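Local coordinates for flavin prenyltransferase UbiX (PDB 6M8V), which probably transfers a dimethylallyl group from dimethylallyl phosphate to reduced FMN, making the prenylated flavin cofactor used by UbiD-type decarboxylases, at residues 39-42 against 43-47; 17-20 against 21-24. All coordinates share one frame; numbering follows the deposited sequence.

Interaction 1 (39-42 against 43-47). With FMN (flavin mononucleotide), chain B.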
ATOM      1  N   LYS A  39      33.695  22.377  -4.389  1.00 39.82           N
ATOM      2  CA  LYS A  39      33.517  23.701  -3.800  1.00 38.68           C
ATOM      3  C   LYS A  39      33.373  23.635  -2.285  1.00 37.40           C
ATOM      4  O   LYS A  39      33.833  24.540  -1.583  1.00 43.37           O
ATOM      5  CB  LYS A  39      32.302  24.393  -4.417  1.00 40.09           C
ATOM      6  CG  LYS A  39      32.404  24.605  -5.918  1.00 53.73           C
ATOM      7  CD  LYS A  39      31.029  24.748  -6.547  1.00 54.21           C
ATOM      8  CE  LYS A  39      31.119  24.899  -8.058  1.00 56.31           C
ATOM      9  NZ  LYS A  39      29.776  24.756  -8.692  1.00 58.57           N
ATOM     10  N   ILE A  40      32.753  22.577  -1.758  1.00 35.60           N
ATOM     11  CA  ILE A  40      32.547  22.499  -0.315  1.00 36.16           C
ATOM     12  C   ILE A  40      33.855  22.163   0.399  1.00 38.51           C
ATOM     13  O   ILE A  40      34.135  22.690   1.482  1.00 35.87           O
ATOM     14  CB  ILE A  40      31.429  21.491   0.007  1.00 35.30           C
ATOM     15  CG1 ILE A  40      30.091  22.044  -0.493  1.00 40.95           C
ATOM     16  CG2 ILE A  40      31.363  21.207   1.501  1.00 33.80           C
ATOM     17  CD1 ILE A  40      28.877  21.359   0.080  1.00 34.71           C
ATOM     18  N   ILE A  41      34.669  21.284  -0.191  1.00 34.41           N
ATOM     19  CA  ILE A  41      36.006  21.021   0.341  1.00 35.04           C
ATOM     20  C   ILE A  41      36.793  22.322   0.452  1.00 43.35           C
ATOM     21  O   ILE A  41      37.455  22.592   1.462  1.00 37.98           O
ATOM     22  CB  ILE A  41      36.745  20.004  -0.546  1.00 38.20           C
ATOM     23  CG1 ILE A  41      36.101  18.619  -0.452  1.00 34.22           C
ATOM     24  CG2 ILE A  41      38.225  19.937  -0.175  1.00 36.67           C
ATOM     25  CD1 ILE A  41      36.606  17.666  -1.510  1.00 35.04           C
ATOM     26  N   LYS A  42      36.726  23.151  -0.593  1.00 37.80           N
ATOM     27  CA  LYS A  42      37.435  24.428  -0.580  1.00 42.83           C
ATOM     28  C   LYS A  42      36.890  25.352   0.504  1.00 47.59           C
ATOM     29  O   LYS A  42      37.660  26.005   1.216  1.00 47.45           O
ATOM     30  CB  LYS A  42      37.335  25.087  -1.958  1.00 45.38           C
ATOM     31  CG  LYS A  42      37.657  26.577  -2.001  1.00 59.54           C
ATOM     32  CD  LYS A  42      39.039  26.910  -1.451  1.00 70.94           C
ATOM     33  CE  LYS A  42      40.146  26.441  -2.378  1.00 77.66           C
ATOM     34  NZ  LYS A  42      41.377  26.082  -1.619  1.00 80.28           N
ATOM     35  N   GLU A  43      35.565  25.408   0.654  1.00 50.18           N
ATOM     36  CA  GLU A  43      34.973  26.356   1.589  1.00 49.35           C
ATOM     37  C   GLU A  43      35.115  25.898   3.035  1.00 44.58           C
ATOM     38  O   GLU A  43      35.396  26.715   3.918  1.00 45.16           O
ATOM     39  CB  GLU A  43      33.500  26.577   1.247  1.00 51.69           C
ATOM     40  CG  GLU A  43      32.881  27.779   1.943  1.00 65.26           C
ATOM     41  CD  GLU A  43      33.302  29.100   1.324  1.00 75.05           C
ATOM     42  OE1 GLU A  43      34.123  29.091   0.377  1.00 73.50           O
ATOM     43  OE2 GLU A  43      32.808  30.150   1.784  1.00 81.96           O
ATOM     44  N   GLU A  44      34.931  24.608   3.297  1.00 40.02           N
ATOM     45  CA  GLU A  44      34.911  24.106   4.665  1.00 40.17           C
ATOM     46  C   GLU A  44      36.279  23.659   5.160  1.00 40.78           C
ATOM     47  O   GLU A  44      36.539  23.719   6.368  1.00 42.43           O
ATOM     48  CB  GLU A  44      33.928  22.933   4.789  1.00 38.04           C
ATOM     49  CG  GLU A  44      32.459  23.334   4.737  1.00 38.29           C
ATOM     50  CD  GLU A  44      31.521  22.189   5.099  1.00 36.96           C
ATOM     51  OE1 GLU A  44      31.988  21.034   5.217  1.00 37.98           O
ATOM     52  OE2 GLU A  44      30.312  22.446   5.266  1.00 42.76           O
ATOM     53  N   LEU A  45      37.148  23.191   4.271  1.00 55.92           N
ATOM     54  CA  LEU A  45      38.464  22.712   4.662  1.00 56.27           C
ATOM     55  C   LEU A  45      39.583  23.664   4.257  1.00 57.43           C
ATOM     56  O   LEU A  45      40.747  23.402   4.579  1.00 57.97           O
ATOM     57  CB  LEU A  45      38.710  21.320   4.069  1.00 55.14           C
ATOM     58  CG  LEU A  45      37.743  20.243   4.568  1.00 54.13           C
ATOM     59  CD1 LEU A  45      38.054  18.883   3.960  1.00 53.29           C
ATOM     60  CD2 LEU A  45      37.771  20.173   6.086  1.00 55.11           C
ATOM     61  N   ASP A  46      39.255  24.756   3.557  1.00 57.97           N
ATOM     62  CA  ASP A  46      40.214  25.795   3.168  1.00 64.61           C
ATOM     63  C   ASP A  46      41.438  25.210   2.470  1.00 66.32           C
ATOM     64  O   ASP A  46      42.531  25.781   2.505  1.00 64.50           O
ATOM     65  CB  ASP A  46      40.623  26.651   4.369  1.00 72.14           C
ATOM     66  CG  ASP A  46      39.507  27.573   4.830  1.00 86.33           C
ATOM     67  OD1 ASP A  46      39.245  27.633   6.049  1.00 92.06           O
ATOM     68  OD2 ASP A  46      38.881  28.228   3.967  1.00 92.22           O
ATOM     69  N   ILE A  47      41.253  24.061   1.828  1.00 57.98           N
ATOM     70  CA  ILE A  47      42.270  23.442   0.994  1.00 58.00           C
ATOM     71  C   ILE A  47      41.642  23.156  -0.359  1.00 58.28           C
ATOM     72  O   ILE A  47      40.428  22.963  -0.473  1.00 56.36           O
ATOM     73  CB  ILE A  47      42.829  22.146   1.620  1.00 57.62           C
ATOM     74  CG1 ILE A  47      41.702  21.135   1.840  1.00 56.22           C
ATOM     75  CG2 ILE A  47      43.545  22.449   2.924  1.00 58.57           C
ATOM     76  CD1 ILE A  47      42.179  19.711   2.011  1.00 55.82           C
TER
HETATM   77  N1  FMN B 201      22.655  19.687   0.531  0.75 37.51           N
HETATM   78  C2  FMN B 201      22.303  18.752   1.481  0.75 37.44           C
HETATM   79  O2  FMN B 201      21.467  17.919   1.169  0.75 43.64           O
HETATM   80  N3  FMN B 201      22.866  18.746   2.752  0.75 20.56           N
HETATM   81  C4  FMN B 201      23.821  19.707   3.059  0.75 35.32           C
HETATM   82  O4  FMN B 201      24.372  19.760   4.162  0.75 27.76           O
HETATM   83  C4A FMN B 201      24.176  20.648   2.103  0.75 42.54           C
HETATM   84  N5  FMN B 201      25.116  21.589   2.436  0.75 48.94           N
HETATM   85  C5A FMN B 201      25.485  22.529   1.507  0.75 50.90           C
HETATM   86  C6  FMN B 201      26.436  23.463   1.867  0.75 54.77           C
HETATM   87  C7  FMN B 201      26.824  24.422   0.952  0.75 58.71           C
HETATM   88  C7M FMN B 201      27.856  25.424   1.352  0.75 58.87           C
HETATM   89  C8  FMN B 201      26.267  24.447  -0.319  0.75 62.56           C
HETATM   90  C8M FMN B 201      26.710  25.494  -1.292  0.75 66.12           C
HETATM   91  C9  FMN B 201      25.309  23.506  -0.683  0.75 58.60           C
HETATM   92  C9A FMN B 201      24.915  22.539   0.236  0.75 50.58           C
HETATM   93  N10 FMN B 201      23.968  21.591  -0.107  0.75 43.23           N
HETATM   94  C10 FMN B 201      23.597  20.646   0.836  0.75 40.97           C
HETATM   95  C1' FMN B 201      23.334  21.600  -1.475  0.75 33.74           C
HETATM   96  C2' FMN B 201      23.894  20.516  -2.389  0.75 36.13           C
HETATM   97  O2' FMN B 201      25.270  20.737  -2.603  0.75 34.73           O
HETATM   98  C3' FMN B 201      23.190  20.499  -3.737  0.75 38.77           C
HETATM   99  O3' FMN B 201      21.924  19.883  -3.612  0.75 41.46           O
HETATM  100  C4' FMN B 201      24.043  19.800  -4.797  0.75 28.27           C
HETATM  101  O4' FMN B 201      23.339  19.772  -6.016  0.75 29.56           O
HETATM  102  C5' FMN B 201      24.454  18.381  -4.418  0.75 22.29           C
HETATM  103  O5' FMN B 201      25.031  17.760  -5.551  0.75 34.50           O
HETATM  104  P   FMN B 201      26.002  16.475  -5.424  0.75 29.62           P
HETATM  105  O1P FMN B 201      27.249  16.878  -4.691  0.75 30.79           O
HETATM  106  O2P FMN B 201      25.288  15.415  -4.620  0.75 42.24           O
HETATM  107  O3P FMN B 201      26.334  15.948  -6.798  0.75 31.54           O

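Interaction 2 (17-20 against 21-24)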
ATOM      1  N   LYS A  17      37.462  13.258   4.473  1.00 33.17           N
ATOM      2  CA  LYS A  17      38.910  13.421   4.557  1.00 37.14           C
ATOM      3  C   LYS A  17      39.501  12.474   5.596  1.00 35.46           C
ATOM      4  O   LYS A  17      40.473  11.762   5.320  1.00 33.13           O
ATOM      5  CB  LYS A  17      39.255  14.877   4.883  1.00 40.36           C
ATOM      6  CG  LYS A  17      40.759  15.165   5.017  1.00 42.74           C
ATOM      7  CD  LYS A  17      41.006  16.610   5.446  1.00 37.50           C
ATOM      8  CE  LYS A  17      42.495  16.914   5.633  1.00 40.98           C
ATOM      9  NZ  LYS A  17      43.137  16.058   6.673  1.00 38.72           N
ATOM     10  N   ARG A  18      38.905  12.435   6.791  1.00 33.90           N
ATOM     11  CA  ARG A  18      39.409  11.559   7.844  1.00 32.90           C
ATOM     12  C   ARG A  18      39.285  10.087   7.459  1.00 36.86           C
ATOM     13  O   ARG A  18      40.196   9.295   7.722  1.00 41.11           O
ATOM     14  CB  ARG A  18      38.673  11.834   9.153  1.00 32.74           C
ATOM     15  CG  ARG A  18      39.143  10.985  10.331  1.00 33.60           C
ATOM     16  CD  ARG A  18      40.620  11.232  10.668  1.00 52.26           C
ATOM     17  NE  ARG A  18      40.988  12.643  10.565  1.00 54.33           N
ATOM     18  CZ  ARG A  18      40.680  13.568  11.471  1.00 58.98           C
ATOM     19  NH1 ARG A  18      39.992  13.238  12.559  1.00 53.35           N
ATOM     20  NH2 ARG A  18      41.056  14.827  11.289  1.00 62.03           N
ATOM     21  N   LEU A  19      38.161   9.699   6.847  1.00 34.19           N
ATOM     22  CA  LEU A  19      38.007   8.312   6.416  1.00 33.32           C
ATOM     23  C   LEU A  19      39.076   7.927   5.398  1.00 35.47           C
ATOM     24  O   LEU A  19      39.613   6.813   5.442  1.00 34.85           O
ATOM     25  CB  LEU A  19      36.610   8.088   5.830  1.00 30.24           C
ATOM     26  CG  LEU A  19      36.364   6.725   5.169  1.00 34.23           C
ATOM     27  CD1 LEU A  19      36.425   5.596   6.192  1.00 30.61           C
ATOM     28  CD2 LEU A  19      35.027   6.695   4.414  1.00 33.76           C
ATOM     29  N   LEU A  20      39.397   8.836   4.475  1.00 32.07           N
ATOM     30  CA  LEU A  20      40.378   8.528   3.438  1.00 32.75           C
ATOM     31  C   LEU A  20      41.767   8.307   4.024  1.00 43.69           C
ATOM     32  O   LEU A  20      42.528   7.472   3.522  1.00 34.86           O
ATOM     33  CB  LEU A  20      40.423   9.649   2.402  1.00 35.71           C
ATOM     34  CG  LEU A  20      39.339   9.666   1.328  1.00 34.93           C
ATOM     35  CD1 LEU A  20      39.321  11.020   0.658  1.00 36.74           C
ATOM     36  CD2 LEU A  20      39.578   8.575   0.309  1.00 31.67           C
ATOM     37  N   GLU A  21      42.125   9.048   5.076  1.00 34.64           N
ATOM     38  CA  GLU A  21      43.471   8.884   5.614  1.00 39.51           C
ATOM     39  C   GLU A  21      43.585   7.671   6.531  1.00 38.67           C
ATOM     40  O   GLU A  21      44.626   7.005   6.529  1.00 39.16           O
ATOM     41  CB  GLU A  21      43.937  10.157   6.331  1.00 38.21           C
ATOM     42  CG  GLU A  21      42.964  10.794   7.298  1.00 41.75           C
ATOM     43  CD  GLU A  21      43.312  12.253   7.560  1.00 50.75           C
ATOM     44  OE1 GLU A  21      43.753  12.936   6.608  1.00 51.29           O
ATOM     45  OE2 GLU A  21      43.161  12.715   8.713  1.00 52.90           O
ATOM     46  N   VAL A  22      42.540   7.338   7.295  1.00 40.54           N
ATOM     47  CA  VAL A  22      42.592   6.096   8.061  1.00 42.36           C
ATOM     48  C   VAL A  22      42.491   4.860   7.173  1.00 46.76           C
ATOM     49  O   VAL A  22      42.818   3.761   7.626  1.00 54.12           O
ATOM     50  CB  VAL A  22      41.501   6.047   9.151  1.00 36.69           C
ATOM     51  CG1 VAL A  22      41.575   7.284  10.041  1.00 35.93           C
ATOM     52  CG2 VAL A  22      40.120   5.895   8.529  1.00 43.66           C
ATOM     53  N   LEU A  23      42.057   5.009   5.921  1.00 45.12           N
ATOM     54  CA  LEU A  23      41.984   3.904   4.972  1.00 43.65           C
ATOM     55  C   LEU A  23      43.224   3.782   4.101  1.00 45.21           C
ATOM     56  O   LEU A  23      43.334   2.795   3.355  1.00 47.40           O
ATOM     57  CB  LEU A  23      40.756   4.060   4.067  1.00 39.58           C
ATOM     58  CG  LEU A  23      39.396   3.621   4.622  1.00 43.30           C
ATOM     59  CD1 LEU A  23      38.330   3.835   3.574  1.00 31.86           C
ATOM     60  CD2 LEU A  23      39.472   2.166   5.028  1.00 48.19           C
ATOM     61  N   LYS A  24      44.148   4.751   4.202  1.00 53.47           N
ATOM     62  CA  LYS A  24      45.233   4.900   3.231  1.00 58.88           C
ATOM     63  C   LYS A  24      45.999   3.599   3.032  1.00 61.07           C
ATOM     64  O   LYS A  24      46.198   3.147   1.902  1.00 70.30           O
ATOM     65  CB  LYS A  24      46.209   5.992   3.674  1.00 59.88           C
ATOM     66  CG  LYS A  24      47.318   6.307   2.651  1.00 69.49           C
ATOM     67  CD  LYS A  24      46.847   6.057   1.212  1.00 71.34           C
ATOM     68  CE  LYS A  24      47.494   6.974   0.227  1.00 74.05           C
ATOM     69  NZ  LYS A  24      48.974   6.789   0.294  1.00 78.79           N
TER

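Interaction 1 (39-42 against 43-47)
The Lys42 side chain curls forward to meet Ile47, five residues on. With CG anti to the backbone N (chi1 163°) and bends further out, its chain brings NZ to 3.2 Å from Ile47 C; the ammonium rests against the peptide carbonyl without hydrogen-bonding to it. At the root of the same side chain, Lys42 CA points its hydrogen at Ile47 O (3.3 Å), while Asp46 N makes a weak bond to Lys42 O. Asp46 has positive phi (52°), and this turn brings Ile47 back over the preceding helical turn. There Ile41 CG2 touches Ile47 CG1 at 4.2 Å and Leu45 CD1 at 4.3 Å, an apolar patch that Ile52 of helix 50-53 extends by packing on both isoleucines. Glu43 gives its backbone N-H to Lys39 O (3.0 Å) and lays CB against the same oxygen; Phe66 of the third subunit packs on both residues. On the flavin-facing flank, Ile40 and Glu44 run side by side, Ile40 CG2 lying 3.7 Å from Glu44 CD. Gly12 N and Ser11 OG, the latter from the FMN pocket, both hydrogen-bond to the Glu44 carboxylate, joining this helix to the loop before helix 13-22. Ile40 CD1 reaches the flavin at C6 (3.7 Å). The arrangement is that of the last turns of an alpha helix whose one flank lines the FMN pocket of a UbiX-type flavoprotein.

Interaction 2 (17-20 against 21-24)
Glu21 reaches back to both Lys17 and Arg18, crossing each side chain at a slant and dividing its carboxylate between them. Its CG sits between the backbone N and the carbonyl carbon (chi1 47°), which swings the carboxylate toward the preceding turn. Lys17 brings NZ to the syn side of Glu21 OE1 at 3.2 Å. Arg18 bends at chi2 and chi3, and its NE meets Glu21 OE2 on the anti side at 2.9 Å; both donors approach from well out of the carboxylate plane, NE by 33°. The guanidinium and carboxylate planes are only 16° apart, with the acid at the guanidinium edge. Arg18 NH1 has a further partner in Asn161 OD1 of helix 156-171, so the network ties two helices together. Arg18 CD also passes 4.1 Å from Val22 CG1. Leu19 and Leu23 meet through their CD1 methyls at 3.7 Å, and Leu19 CD1 also lies 4.4 Å from Val22 CG2. Leu23 continues onto Leu168, while Leu20 packs on Val29 and Leu31 of strand 28-33. The backbone bond from Val22 N to Arg18 O (3.1 Å) continues the alpha-helical pattern. This is an amphipathic helix with i to i+3 and i to i+4 salt bridges, the connecting helix of a beta-alpha-beta unit in a Rossmann-like flavoprotein fold.

Both contacts are local, each formed within the C-terminal turns of a helix, and their centres lie about 17 Å apart. They belong to neighbouring helices, 13-22 and 35-45, which meet where Leu45 CD1 packs on Lys17 CD at 4.0 Å; helix 50-53 touches both through Ile52. Interaction 2 is internal to the subunit: Leu20 and Leu23 pack on strand 28-33, and Leu23 also on helix 156-171; Lys17, Arg18 and Glu21 are paired along the helix, and no other chain touches it. Interaction 1 lies farther from the chain centre, borders the flavin and two other subunits, and mixes buried isoleucines with exposed lysines; its buried acid, unlike Glu21, is satisfied by the loop after strand 2-7.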